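Local atomic coordinates of sniffer CG10964-PA (Drosophila melanogaster, PDB entry 1SNY), a protein that binds NADP and probably acts as an NADPH-dependent carbonyl reductase of the short-chain dehydrogenase/reductase family. Residues L51-R56 and I74-I79; I168-S173 and S194-A199; S173-I178 and A188-K193. All coordinates share one frame; numbering follows the deposited sequence.

Contact 1: residues L51-R56 and I74-I79; sequences LFTTCR and IHILEI. With NAP (NADP nicotinamide-adenine-dinucleotide phosphate), chain B.
Phe52 and His75 form an offset stack on one face of this strand pair: the ring centroids lie 4.9 Å apart and the planes are only 22° from parallel. His75 NE2 is bonded to His50. Leu77 packs beside them on the same face, its CD1 3.8 Å from Phe52 CD2, and helix 87-98 covers the phenyl group and the leucine. On the other face Cys55 SG touches Ile76 CG2 at 4.0 Å, and Ile76 packs on helix 62-70. Between the faces the backbones run parallel, and Leu77 N gives Thr53 O a nearly straight bond of 2.8 Å (175° at the hydrogen). His75 O is gripped twice, by Thr53 N at 2.7 Å and, from above its carbonyl plane, by Thr53 OG1. At the polar edge Arg56 bends at chi3 (-74°), which brings the adenine C5A 4.0 Å above the guanidinium plane, over its centre. O2X of the 2'-phosphate lies at the guanidinium edge, in plane: NE donates to it and NH2 to O3X, each at 3.0 Å. The pairing closes a beta-alpha-beta unit of the Rossmann fold, and Arg56 binds the phosphate that distinguishes NADP from NAD, consistent with a preference for NADP.

Contact 2: residues I168-S173 and S194-A199; sequences IINMSS and SALNAA. With NAP (NADP nicotinamide-adenine-dinucleotide phosphate), chain B.
Strand 167-171 and helix 187-207, consecutive elements of the Rossmann fold, meet here in a buried strand-to-helix packing, and the helix leads on to the adjacent parallel strand 213-217. Leu196 carries the packing. With CG anti to the backbone N (chi1 179°), its two methyls reach the strand: CD1 lies 3.9 Å from Asn170 CG, while CD2 comes to 3.3 Å from Met171 O. The amide of Asn170 is tied elsewhere, OD1 to Asn108 and ND2 to Thr200, which should fix its rotation beside the leucine. Met171, present as selenomethionine, points away from the helix, and its CG stands 3.2 Å from the ribose oxygen O4D of the cofactor. The chain that carries these residues therefore has the helix on one flank and NADP on another. Ala195 and Ala198 pack on Thr191 and Ser194 of the second subunit, so the helix also belongs to the dimer interface. The polar tie is a hydrogen bond of 2.8 Å from Ser172 OG to Asn197 OD1, an oxygen shared with Ser216 OG. A valine here has no such oxygen, and Ser172 OG and Ser216 OG would probably lose a shared partner, with Ser172 OG free to turn. Ser172 OG approaches at 117° to the C=O bond of Asn197 and is tilted 35° from its carbonyl plane.

Contact 3: residues S173-I178 and A188-K193; sequences SILGSI and AYRTSK. With NAP (NADP nicotinamide-adenine-dinucleotide phosphate), chain B.
Ser173 CB, in the loop, lies 3.5 Å from Tyr189 OH on the helix, where Tyr189 and Lys193 grip the nicotinamide ribose. Among the polar contacts, Tyr189 OH and the ribose O2D are hydrogen-bonded at 2.7 Å, with O2D at the ring edge and in its plane. Lys193 NZ reaches the same diol, bonding to O3D at 3.1 Å and only weakly to O2D, and it is also bound to Met171 O. A water bridges Tyr189 OH and Ser173 OG. The Tyr-X-X-X-Lys spacing and the neighbouring serine are consistent with the Ser-Tyr-Lys active site of short-chain dehydrogenases/reductases. A chi1 of 165° turns Ser173 OG forward to Leu175 N, from which it accepts at 3.0 Å; this makes an ST turn and leads into the short 3-10 segment. There Leu175 O takes a bond from Arg190 NH1 at 3.0 Å, in the carbonyl plane and on a lone pair, though the bond is bent (136° at the hydrogen).

Of the apolar contacts, Leu175 CD1 packs 3.7 Å from Tyr189 CD2, the two side chains crossing at about a right angle. Lys193 CG lies over one face of the Tyr189 ring, offset toward its rim, and is 4.0 Å from Ser173 CB. Gly176 brings bare backbone to the helix, its CA 3.9 Å from Lys193 CB.

In the fold, the loop that follows strand 167-171 is thus laid back along the first turns of helix 187-207, whose other flank meets helix 124-155 through Ala188 and Ser192.

Contacts 2 and 3 are continuous: their centres are about 9 Å apart, they share Ser173 and helix 187-207, and Ser194 OG of the one lies 2.7 Å from Gly176 O of the other, a probable hydrogen bond. Both also touch the second subunit. Contact 1 stands apart on the opposite side of the chain's centre, its centre about 21 Å from that of contact 2 and 26 Å from that of contact 3, with no direct touch. NADP spans this gap. Contact 1 holds the adenine and 2'-phosphate end, whereas contacts 2 and 3 line the nicotinamide ribose; Arg56 follows strand 50-55, and the residues at the ribose end or follow strand 167-171 or lie on helix 187-207.

Contact 1: residues L51-R56 and I74-I79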
loop_
_atom_site.group_PDB
_atom_site.type_symbol
_atom_site.label_atom_id
_atom_site.label_comp_id
_atom_site.label_asym_id
_atom_site.label_seq_id
_atom_site.Cartn_x
_atom_site.Cartn_y
_atom_site.Cartn_z
ATOM N N LEU A 51 -22.800 -13.532 -16.054
ATOM C CA LEU A 51 -22.522 -12.555 -15.016
ATOM C C LEU A 51 -22.267 -13.316 -13.720
ATOM O O LEU A 51 -23.211 -13.671 -13.018
ATOM C CB LEU A 51 -23.727 -11.624 -14.850
ATOM C CG LEU A 51 -23.536 -10.204 -14.309
ATOM C CD1 LEU A 51 -24.881 -9.497 -14.301
ATOM C CD2 LEU A 51 -22.939 -10.230 -12.910
ATOM N N PHE A 52 -20.997 -13.588 -13.419
ATOM C CA PHE A 52 -20.650 -14.298 -12.186
ATOM C C PHE A 52 -20.592 -13.321 -11.023
ATOM O O PHE A 52 -19.960 -12.259 -11.107
ATOM C CB PHE A 52 -19.303 -15.018 -12.313
ATOM C CG PHE A 52 -19.265 -16.030 -13.416
ATOM C CD1 PHE A 52 -19.032 -15.635 -14.727
ATOM C CD2 PHE A 52 -19.496 -17.379 -13.148
ATOM C CE1 PHE A 52 -19.028 -16.566 -15.759
ATOM C CE2 PHE A 52 -19.493 -18.318 -14.176
ATOM C CZ PHE A 52 -19.260 -17.911 -15.481
ATOM N N THR A 53 -21.252 -13.693 -9.933
ATOM C CA THR A 53 -21.315 -12.853 -8.748
ATOM C C THR A 53 -20.976 -13.657 -7.509
ATOM O O THR A 53 -21.523 -14.741 -7.297
ATOM C CB THR A 53 -22.727 -12.281 -8.559
ATOM O OG1 THR A 53 -23.650 -13.361 -8.372
ATOM C CG2 THR A 53 -23.147 -11.485 -9.771
ATOM N N THR A 54 -20.081 -13.127 -6.685
ATOM C CA THR A 54 -19.701 -13.808 -5.459
ATOM C C THR A 54 -20.391 -13.140 -4.279
ATOM O O THR A 54 -20.816 -11.984 -4.355
ATOM C CB THR A 54 -18.186 -13.735 -5.195
ATOM O OG1 THR A 54 -17.830 -12.387 -4.859
ATOM C CG2 THR A 54 -17.404 -14.171 -6.418
ATOM N N CYS A 55 -20.504 -13.886 -3.191
ATOM C CA CYS A 55 -21.098 -13.395 -1.957
ATOM C C CYS A 55 -20.768 -14.463 -0.931
ATOM O O CYS A 55 -20.611 -15.630 -1.285
ATOM C CB CYS A 55 -22.615 -13.191 -2.095
ATOM S SG CYS A 55 -23.616 -14.679 -2.317
ATOM N N ARG A 56 -20.638 -14.068 0.329
ATOM C CA ARG A 56 -20.276 -15.014 1.375
ATOM C C ARG A 56 -21.413 -15.869 1.920
ATOM O O ARG A 56 -21.185 -16.987 2.380
ATOM C CB ARG A 56 -19.580 -14.272 2.518
ATOM C CG ARG A 56 -18.245 -13.670 2.101
ATOM C CD ARG A 56 -17.421 -13.216 3.292
ATOM N NE ARG A 56 -17.934 -11.993 3.898
ATOM C CZ ARG A 56 -17.355 -11.377 4.924
ATOM N NH1 ARG A 56 -16.246 -11.874 5.454
ATOM N NH2 ARG A 56 -17.876 -10.259 5.410
ATOM N N ILE A 74 -27.227 -14.619 -14.724
ATOM C CA ILE A 74 -26.565 -14.397 -13.446
ATOM C C ILE A 74 -26.133 -15.741 -12.865
ATOM O O ILE A 74 -26.899 -16.703 -12.871
ATOM C CB ILE A 74 -27.511 -13.697 -12.433
ATOM C CG1 ILE A 74 -27.837 -12.278 -12.915
ATOM C CG2 ILE A 74 -26.869 -13.662 -11.054
ATOM C CD1 ILE A 74 -28.753 -11.496 -11.976
ATOM N N HIS A 75 -24.897 -15.806 -12.382
ATOM C CA HIS A 75 -24.357 -17.023 -11.778
ATOM C C HIS A 75 -23.841 -16.658 -10.390
ATOM O O HIS A 75 -22.940 -15.827 -10.257
ATOM C CB HIS A 75 -23.194 -17.570 -12.611
ATOM C CG HIS A 75 -23.575 -17.968 -14.004
ATOM N ND1 HIS A 75 -24.145 -19.186 -14.301
ATOM C CD2 HIS A 75 -23.468 -17.306 -15.180
ATOM C CE1 HIS A 75 -24.372 -19.260 -15.601
ATOM N NE2 HIS A 75 -23.971 -18.131 -16.158
ATOM N N ILE A 76 -24.406 -17.272 -9.357
ATOM C CA ILE A 76 -23.972 -16.984 -8.000
ATOM C C ILE A 76 -22.942 -17.997 -7.517
ATOM O O ILE A 76 -23.185 -19.202 -7.530
ATOM C CB ILE A 76 -25.161 -16.975 -7.021
ATOM C CG1 ILE A 76 -26.203 -15.955 -7.487
ATOM C CG2 ILE A 76 -24.672 -16.635 -5.615
ATOM C CD1 ILE A 76 -27.410 -15.839 -6.573
ATOM N N LEU A 77 -21.785 -17.495 -7.103
ATOM C CA LEU A 77 -20.707 -18.339 -6.601
ATOM C C LEU A 77 -20.489 -17.945 -5.145
ATOM O O LEU A 77 -20.316 -16.761 -4.840
ATOM C CB LEU A 77 -19.425 -18.095 -7.404
ATOM C CG LEU A 77 -19.532 -18.247 -8.928
ATOM C CD1 LEU A 77 -18.245 -17.769 -9.599
ATOM C CD2 LEU A 77 -19.807 -19.693 -9.276
ATOM N N GLU A 78 -20.504 -18.923 -4.244
ATOM C CA GLU A 78 -20.319 -18.629 -2.827
ATOM C C GLU A 78 -18.885 -18.887 -2.390
ATOM O O GLU A 78 -18.339 -19.972 -2.607
ATOM C CB GLU A 78 -21.291 -19.451 -1.978
ATOM C CG GLU A 78 -21.250 -19.093 -0.497
ATOM C CD GLU A 78 -22.347 -19.769 0.302
ATOM O OE1 GLU A 78 -23.517 -19.329 0.208
ATOM O OE2 GLU A 78 -22.037 -20.744 1.019
ATOM N N ILE A 79 -18.280 -17.883 -1.763
ATOM C CA ILE A 79 -16.899 -17.993 -1.325
ATOM C C ILE A 79 -16.490 -16.811 -0.460
ATOM O O ILE A 79 -17.032 -15.713 -0.601
ATOM C CB ILE A 79 -15.952 -18.039 -2.557
ATOM C CG1 ILE A 79 -14.488 -17.954 -2.120
ATOM C CG2 ILE A 79 -16.279 -16.883 -3.498
ATOM C CD1 ILE A 79 -13.504 -18.049 -3.267
HETATM P PA NAP B . -20.102 -2.330 1.339
HETATM O O1A NAP B . -19.597 -2.500 2.643
HETATM O O2A NAP B . -21.522 -1.937 0.988
HETATM O O5B NAP B . -19.834 -3.654 0.483
HETATM C C5B NAP B . -18.562 -4.342 0.612
HETATM C C4B NAP B . -18.850 -5.657 -0.180
HETATM O O4B NAP B . -17.582 -6.462 -0.134
HETATM C C3B NAP B . -19.906 -6.607 0.467
HETATM O O3B NAP B . -20.603 -7.247 -0.613
HETATM C C2B NAP B . -19.053 -7.543 1.297
HETATM O O2B NAP B . -19.640 -8.784 1.664
HETATM C C1B NAP B . -17.814 -7.744 0.397
HETATM N N9A NAP B . -16.723 -8.269 1.202
HETATM C C8A NAP B . -16.009 -7.741 2.259
HETATM N N7A NAP B . -15.080 -8.556 2.745
HETATM C C5A NAP B . -15.202 -9.685 1.950
HETATM C C6A NAP B . -14.490 -10.898 1.984
HETATM N N6A NAP B . -13.490 -11.240 2.837
HETATM N N1A NAP B . -14.845 -11.872 1.032
HETATM C C2A NAP B . -15.865 -11.637 0.095
HETATM N N3A NAP B . -16.585 -10.452 0.045
HETATM C C4A NAP B . -16.216 -9.508 0.992
HETATM O O3 NAP B . -19.207 -1.271 0.581
HETATM P PN NAP B . -19.275 -0.627 -0.855
HETATM O O1N NAP B . -19.486 0.827 -0.755
HETATM O O2N NAP B . -20.294 -1.400 -1.615
HETATM O O5D NAP B . -17.801 -0.858 -1.387
HETATM C C5D NAP B . -17.582 -1.416 -2.729
HETATM C C4D NAP B . -16.151 -1.114 -3.136
HETATM O O4D NAP B . -16.023 0.294 -3.462
HETATM C C3D NAP B . -15.061 -1.378 -2.047
HETATM O O3D NAP B . -13.881 -1.974 -2.637
HETATM C C2D NAP B . -14.824 0.010 -1.471
HETATM O O2D NAP B . -13.581 0.144 -0.819
HETATM C C1D NAP B . -14.932 0.871 -2.671
HETATM N N1N NAP B . -15.354 2.275 -2.468
HETATM C C2N NAP B . -16.608 2.689 -1.915
HETATM C C3N NAP B . -16.839 4.069 -1.797
HETATM C C7N NAP B . -18.167 4.569 -1.213
HETATM O O7N NAP B . -18.305 5.776 -1.139
HETATM N N7N NAP B . -19.092 3.735 -0.820
HETATM C C4N NAP B . -15.838 5.054 -2.224
HETATM C C5N NAP B . -14.617 4.581 -2.764
HETATM C C6N NAP B . -14.357 3.193 -2.893
HETATM P P2B NAP B . -20.474 -9.006 3.061
HETATM O O1X NAP B . -21.871 -8.433 2.805
HETATM O O2X NAP B . -20.445 -10.494 3.175
HETATM O O3X NAP B . -19.743 -8.240 4.155
#

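Contact 2: residues I168-S173 and S194-A199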
loop_
_atom_site.group_PDB
_atom_site.type_symbol
_atom_site.label_atom_id
_atom_site.label_comp_id
_atom_site.label_asym_id
_atom_site.label_seq_id
_atom_site.Cartn_x
_atom_site.Cartn_y
_atom_site.Cartn_z
ATOM N N ILE A 168 -9.115 -6.050 -15.999
ATOM C CA ILE A 168 -9.233 -6.199 -14.560
ATOM C C ILE A 168 -9.545 -4.804 -14.046
ATOM O O ILE A 168 -8.758 -3.878 -14.253
ATOM C CB ILE A 168 -7.915 -6.651 -13.904
ATOM C CG1 ILE A 168 -7.537 -8.046 -14.399
ATOM C CG2 ILE A 168 -8.056 -6.608 -12.384
ATOM C CD1 ILE A 168 -6.108 -8.452 -14.045
ATOM N N ILE A 169 -10.691 -4.643 -13.400
ATOM C CA ILE A 169 -11.046 -3.343 -12.856
ATOM C C ILE A 169 -10.964 -3.460 -11.345
ATOM O O ILE A 169 -11.705 -4.234 -10.730
ATOM C CB ILE A 169 -12.484 -2.918 -13.214
ATOM C CG1 ILE A 169 -12.734 -3.060 -14.720
ATOM C CG2 ILE A 169 -12.703 -1.460 -12.769
ATOM C CD1 ILE A 169 -11.961 -2.093 -15.577
ATOM N N ASN A 170 -10.048 -2.713 -10.744
ATOM C CA ASN A 170 -9.906 -2.747 -9.295
ATOM C C ASN A 170 -10.632 -1.573 -8.678
ATOM O O ASN A 170 -10.282 -0.418 -8.923
ATOM C CB ASN A 170 -8.437 -2.686 -8.880
ATOM C CG ASN A 170 -7.676 -3.937 -9.263
ATOM O OD1 ASN A 170 -8.178 -5.052 -9.103
ATOM N ND2 ASN A 170 -6.463 -3.762 -9.766
HETATM N N MSE A 171 -11.645 -1.864 -7.881
HETATM C CA MSE A 171 -12.378 -0.790 -7.246
HETATM C C MSE A 171 -11.479 -0.190 -6.183
HETATM O O MSE A 171 -11.171 -0.836 -5.186
HETATM C CB MSE A 171 -13.673 -1.305 -6.617
HETATM C CG MSE A 171 -14.664 -0.192 -6.315
HETATM SE SE MSE A 171 -15.420 0.666 -7.891
HETATM C CE MSE A 171 -14.014 0.495 -9.201
ATOM N N SER A 172 -11.033 1.041 -6.416
ATOM C CA SER A 172 -10.150 1.717 -5.472
ATOM C C SER A 172 -10.914 2.830 -4.764
ATOM O O SER A 172 -12.120 2.746 -4.619
ATOM C CB SER A 172 -8.931 2.280 -6.216
ATOM O OG SER A 172 -7.947 2.759 -5.310
ATOM N N SER A 173 -10.216 3.873 -4.327
ATOM C CA SER A 173 -10.857 4.993 -3.635
ATOM C C SER A 173 -10.010 6.255 -3.735
ATOM O O SER A 173 -8.789 6.168 -3.788
ATOM C CB SER A 173 -11.065 4.665 -2.158
ATOM O OG SER A 173 -11.366 5.849 -1.430
ATOM N N SER A 194 -3.972 2.602 -1.648
ATOM C CA SER A 194 -2.795 3.091 -2.366
ATOM C C SER A 194 -2.001 1.865 -2.791
ATOM O O SER A 194 -1.375 1.854 -3.844
ATOM C CB SER A 194 -1.916 4.009 -1.490
ATOM O OG SER A 194 -2.581 5.220 -1.219
ATOM N N ALA A 195 -2.024 0.815 -1.969
ATOM C CA ALA A 195 -1.316 -0.406 -2.324
ATOM C C ALA A 195 -2.002 -1.076 -3.518
ATOM O O ALA A 195 -1.334 -1.609 -4.400
ATOM C CB ALA A 195 -1.280 -1.378 -1.118
ATOM N N LEU A 196 -3.335 -1.073 -3.529
ATOM C CA LEU A 196 -4.094 -1.664 -4.633
ATOM C C LEU A 196 -3.731 -0.917 -5.913
ATOM O O LEU A 196 -3.549 -1.520 -6.959
ATOM C CB LEU A 196 -5.596 -1.536 -4.380
ATOM C CG LEU A 196 -6.538 -2.087 -5.454
ATOM C CD1 LEU A 196 -6.323 -3.591 -5.608
ATOM C CD2 LEU A 196 -7.978 -1.761 -5.081
ATOM N N ASN A 197 -3.616 0.404 -5.818
ATOM C CA ASN A 197 -3.254 1.199 -6.993
ATOM C C ASN A 197 -1.896 0.798 -7.560
ATOM O O ASN A 197 -1.741 0.678 -8.777
ATOM C CB ASN A 197 -3.249 2.689 -6.654
ATOM C CG ASN A 197 -4.652 3.263 -6.534
ATOM O OD1 ASN A 197 -5.635 2.622 -6.918
ATOM N ND2 ASN A 197 -4.750 4.479 -6.005
ATOM N N ALA A 198 -0.907 0.608 -6.693
ATOM C CA ALA A 198 0.422 0.204 -7.138
ATOM C C ALA A 198 0.325 -1.164 -7.831
ATOM O O ALA A 198 1.045 -1.449 -8.787
ATOM C CB ALA A 198 1.395 0.152 -5.934
ATOM N N ALA A 199 -0.565 -2.020 -7.342
ATOM C CA ALA A 199 -0.754 -3.331 -7.959
ATOM C C ALA A 199 -1.392 -3.147 -9.342
ATOM O O ALA A 199 -1.050 -3.825 -10.311
ATOM C CB ALA A 199 -1.657 -4.196 -7.070
HETATM P PA NAP B . -20.102 -2.330 1.339
HETATM O O1A NAP B . -19.597 -2.500 2.643
HETATM O O2A NAP B . -21.522 -1.937 0.988
HETATM O O5B NAP B . -19.834 -3.654 0.483
HETATM C C5B NAP B . -18.562 -4.342 0.612
HETATM C C4B NAP B . -18.850 -5.657 -0.180
HETATM O O4B NAP B . -17.582 -6.462 -0.134
HETATM C C3B NAP B . -19.906 -6.607 0.467
HETATM O O3B NAP B . -20.603 -7.247 -0.613
HETATM C C2B NAP B . -19.053 -7.543 1.297
HETATM O O2B NAP B . -19.640 -8.784 1.664
HETATM C C1B NAP B . -17.814 -7.744 0.397
HETATM N N9A NAP B . -16.723 -8.269 1.202
HETATM C C8A NAP B . -16.009 -7.741 2.259
HETATM N N7A NAP B . -15.080 -8.556 2.745
HETATM C C5A NAP B . -15.202 -9.685 1.950
HETATM C C6A NAP B . -14.490 -10.898 1.984
HETATM N N6A NAP B . -13.490 -11.240 2.837
HETATM N N1A NAP B . -14.845 -11.872 1.032
HETATM C C2A NAP B . -15.865 -11.637 0.095
HETATM N N3A NAP B . -16.585 -10.452 0.045
HETATM C C4A NAP B . -16.216 -9.508 0.992
HETATM O O3 NAP B . -19.207 -1.271 0.581
HETATM P PN NAP B . -19.275 -0.627 -0.855
HETATM O O1N NAP B . -19.486 0.827 -0.755
HETATM O O2N NAP B . -20.294 -1.400 -1.615
HETATM O O5D NAP B . -17.801 -0.858 -1.387
HETATM C C5D NAP B . -17.582 -1.416 -2.729
HETATM C C4D NAP B . -16.151 -1.114 -3.136
HETATM O O4D NAP B . -16.023 0.294 -3.462
HETATM C C3D NAP B . -15.061 -1.378 -2.047
HETATM O O3D NAP B . -13.881 -1.974 -2.637
HETATM C C2D NAP B . -14.824 0.010 -1.471
HETATM O O2D NAP B . -13.581 0.144 -0.819
HETATM C C1D NAP B . -14.932 0.871 -2.671
HETATM N N1N NAP B . -15.354 2.275 -2.468
HETATM C C2N NAP B . -16.608 2.689 -1.915
HETATM C C3N NAP B . -16.839 4.069 -1.797
HETATM C C7N NAP B . -18.167 4.569 -1.213
HETATM O O7N NAP B . -18.305 5.776 -1.139
HETATM N N7N NAP B . -19.092 3.735 -0.820
HETATM C C4N NAP B . -15.838 5.054 -2.224
HETATM C C5N NAP B . -14.617 4.581 -2.764
HETATM C C6N NAP B . -14.357 3.193 -2.893
HETATM P P2B NAP B . -20.474 -9.006 3.061
HETATM O O1X NAP B . -21.871 -8.433 2.805
HETATM O O2X NAP B . -20.445 -10.494 3.175
HETATM O O3X NAP B . -19.743 -8.240 4.155
#

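Contact 3: residues S173-I178 and A188-K193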
loop_
_atom_site.group_PDB
_atom_site.type_symbol
_atom_site.label_atom_id
_atom_site.label_comp_id
_atom_site.label_asym_id
_atom_site.label_seq_id
_atom_site.Cartn_x
_atom_site.Cartn_y
_atom_site.Cartn_z
ATOM N N SER A 173 -10.216 3.873 -4.327
ATOM C CA SER A 173 -10.857 4.993 -3.635
ATOM C C SER A 173 -10.010 6.255 -3.735
ATOM O O SER A 173 -8.789 6.168 -3.788
ATOM C CB SER A 173 -11.065 4.665 -2.158
ATOM O OG SER A 173 -11.366 5.849 -1.430
ATOM N N ILE A 174 -10.655 7.423 -3.752
ATOM C CA ILE A 174 -9.912 8.680 -3.847
ATOM C C ILE A 174 -9.055 8.851 -2.594
ATOM O O ILE A 174 -8.055 9.570 -2.606
ATOM C CB ILE A 174 -10.864 9.899 -3.996
ATOM C CG1 ILE A 174 -10.063 11.160 -4.334
ATOM C CG2 ILE A 174 -11.624 10.131 -2.705
ATOM C CD1 ILE A 174 -9.424 11.159 -5.710
ATOM N N LEU A 175 -9.444 8.178 -1.515
ATOM C CA LEU A 175 -8.687 8.250 -0.267
ATOM C C LEU A 175 -7.350 7.547 -0.465
ATOM O O LEU A 175 -6.439 7.670 0.357
ATOM C CB LEU A 175 -9.459 7.592 0.878
ATOM C CG LEU A 175 -10.824 8.195 1.232
ATOM C CD1 LEU A 175 -11.429 7.446 2.401
ATOM C CD2 LEU A 175 -10.661 9.662 1.582
ATOM N N GLY A 176 -7.248 6.802 -1.559
ATOM C CA GLY A 176 -6.014 6.115 -1.880
ATOM C C GLY A 176 -5.102 7.053 -2.648
ATOM O O GLY A 176 -3.967 6.712 -2.960
ATOM N N SER A 177 -5.611 8.240 -2.965
ATOM C CA SER A 177 -4.815 9.227 -3.690
ATOM C C SER A 177 -3.909 9.925 -2.686
ATOM O O SER A 177 -4.369 10.758 -1.909
ATOM C CB SER A 177 -5.720 10.265 -4.357
ATOM O OG SER A 177 -4.940 11.305 -4.909
ATOM N N ILE A 178 -2.624 9.591 -2.702
ATOM C CA ILE A 178 -1.693 10.185 -1.754
ATOM C C ILE A 178 -1.547 11.682 -2.002
ATOM O O ILE A 178 -1.590 12.485 -1.064
ATOM C CB ILE A 178 -0.317 9.501 -1.824
ATOM C CG1 ILE A 178 -0.473 7.993 -1.580
ATOM C CG2 ILE A 178 0.612 10.087 -0.757
ATOM C CD1 ILE A 178 0.823 7.201 -1.702
ATOM N N ALA A 188 -5.480 2.137 7.832
ATOM C CA ALA A 188 -5.721 0.845 7.200
ATOM C C ALA A 188 -6.307 1.003 5.797
ATOM O O ALA A 188 -5.817 0.415 4.828
ATOM C CB ALA A 188 -6.662 0.003 8.070
ATOM N N TYR A 189 -7.351 1.816 5.690
ATOM C CA TYR A 189 -8.015 2.011 4.414
ATOM C C TYR A 189 -7.116 2.663 3.368
ATOM O O TYR A 189 -6.953 2.124 2.273
ATOM C CB TYR A 189 -9.293 2.830 4.600
ATOM C CG TYR A 189 -10.219 2.750 3.406
ATOM C CD1 TYR A 189 -10.863 1.549 3.075
ATOM C CD2 TYR A 189 -10.434 3.859 2.591
ATOM C CE1 TYR A 189 -11.698 1.458 1.965
ATOM C CE2 TYR A 189 -11.269 3.782 1.475
ATOM C CZ TYR A 189 -11.898 2.581 1.169
ATOM O OH TYR A 189 -12.724 2.511 0.073
ATOM N N ARG A 190 -6.515 3.799 3.707
ATOM C CA ARG A 190 -5.649 4.491 2.751
ATOM C C ARG A 190 -4.478 3.639 2.283
ATOM O O ARG A 190 -4.208 3.548 1.084
ATOM C CB ARG A 190 -5.107 5.788 3.341
ATOM C CG ARG A 190 -6.136 6.894 3.542
ATOM C CD ARG A 190 -5.423 8.167 3.984
ATOM N NE ARG A 190 -6.325 9.230 4.419
ATOM C CZ ARG A 190 -6.999 10.028 3.598
ATOM N NH1 ARG A 190 -6.886 9.887 2.284
ATOM N NH2 ARG A 190 -7.774 10.985 4.099
ATOM N N THR A 191 -3.770 3.011 3.216
ATOM C CA THR A 191 -2.640 2.201 2.801
ATOM C C THR A 191 -3.055 1.068 1.875
ATOM O O THR A 191 -2.337 0.739 0.926
ATOM C CB THR A 191 -1.873 1.598 4.009
ATOM O OG1 THR A 191 -2.767 0.818 4.813
ATOM C CG2 THR A 191 -1.253 2.701 4.848
ATOM N N SER A 192 -4.205 0.450 2.148
ATOM C CA SER A 192 -4.655 -0.657 1.323
ATOM C C SER A 192 -5.071 -0.250 -0.072
ATOM O O SER A 192 -4.857 -0.994 -1.018
ATOM C CB SER A 192 -5.826 -1.411 1.989
ATOM O OG SER A 192 -7.043 -0.670 1.947
ATOM N N LYS A 193 -5.670 0.929 -0.207
ATOM C CA LYS A 193 -6.102 1.382 -1.529
ATOM C C LYS A 193 -4.922 1.950 -2.320
ATOM O O LYS A 193 -4.874 1.800 -3.535
ATOM C CB LYS A 193 -7.241 2.406 -1.392
ATOM C CG LYS A 193 -8.539 1.821 -0.833
ATOM C CD LYS A 193 -9.084 0.678 -1.703
ATOM C CE LYS A 193 -10.565 0.431 -1.413
ATOM N NZ LYS A 193 -11.151 -0.616 -2.299
HETATM P PA NAP B . -20.102 -2.330 1.339
HETATM O O1A NAP B . -19.597 -2.500 2.643
HETATM O O2A NAP B . -21.522 -1.937 0.988
HETATM O O5B NAP B . -19.834 -3.654 0.483
HETATM C C5B NAP B . -18.562 -4.342 0.612
HETATM C C4B NAP B . -18.850 -5.657 -0.180
HETATM O O4B NAP B . -17.582 -6.462 -0.134
HETATM C C3B NAP B . -19.906 -6.607 0.467
HETATM O O3B NAP B . -20.603 -7.247 -0.613
HETATM C C2B NAP B . -19.053 -7.543 1.297
HETATM O O2B NAP B . -19.640 -8.784 1.664
HETATM C C1B NAP B . -17.814 -7.744 0.397
HETATM N N9A NAP B . -16.723 -8.269 1.202
HETATM C C8A NAP B . -16.009 -7.741 2.259
HETATM N N7A NAP B . -15.080 -8.556 2.745
HETATM C C5A NAP B . -15.202 -9.685 1.950
HETATM C C6A NAP B . -14.490 -10.898 1.984
HETATM N N6A NAP B . -13.490 -11.240 2.837
HETATM N N1A NAP B . -14.845 -11.872 1.032
HETATM C C2A NAP B . -15.865 -11.637 0.095
HETATM N N3A NAP B . -16.585 -10.452 0.045
HETATM C C4A NAP B . -16.216 -9.508 0.992
HETATM O O3 NAP B . -19.207 -1.271 0.581
HETATM P PN NAP B . -19.275 -0.627 -0.855
HETATM O O1N NAP B . -19.486 0.827 -0.755
HETATM O O2N NAP B . -20.294 -1.400 -1.615
HETATM O O5D NAP B . -17.801 -0.858 -1.387
HETATM C C5D NAP B . -17.582 -1.416 -2.729
HETATM C C4D NAP B . -16.151 -1.114 -3.136
HETATM O O4D NAP B . -16.023 0.294 -3.462
HETATM C C3D NAP B . -15.061 -1.378 -2.047
HETATM O O3D NAP B . -13.881 -1.974 -2.637
HETATM C C2D NAP B . -14.824 0.010 -1.471
HETATM O O2D NAP B . -13.581 0.144 -0.819
HETATM C C1D NAP B . -14.932 0.871 -2.671
HETATM N N1N NAP B . -15.354 2.275 -2.468
HETATM C C2N NAP B . -16.608 2.689 -1.915
HETATM C C3N NAP B . -16.839 4.069 -1.797
HETATM C C7N NAP B . -18.167 4.569 -1.213
HETATM O O7N NAP B . -18.305 5.776 -1.139
HETATM N N7N NAP B . -19.092 3.735 -0.820
HETATM C C4N NAP B . -15.838 5.054 -2.224
HETATM C C5N NAP B . -14.617 4.581 -2.764
HETATM C C6N NAP B . -14.357 3.193 -2.893
HETATM P P2B NAP B . -20.474 -9.006 3.061
HETATM O O1X NAP B . -21.871 -8.433 2.805
HETATM O O2X NAP B . -20.445 -10.494 3.175
HETATM O O3X NAP B . -19.743 -8.240 4.155
HETATM O O HOH W 1 -13.924 4.941 0.429
#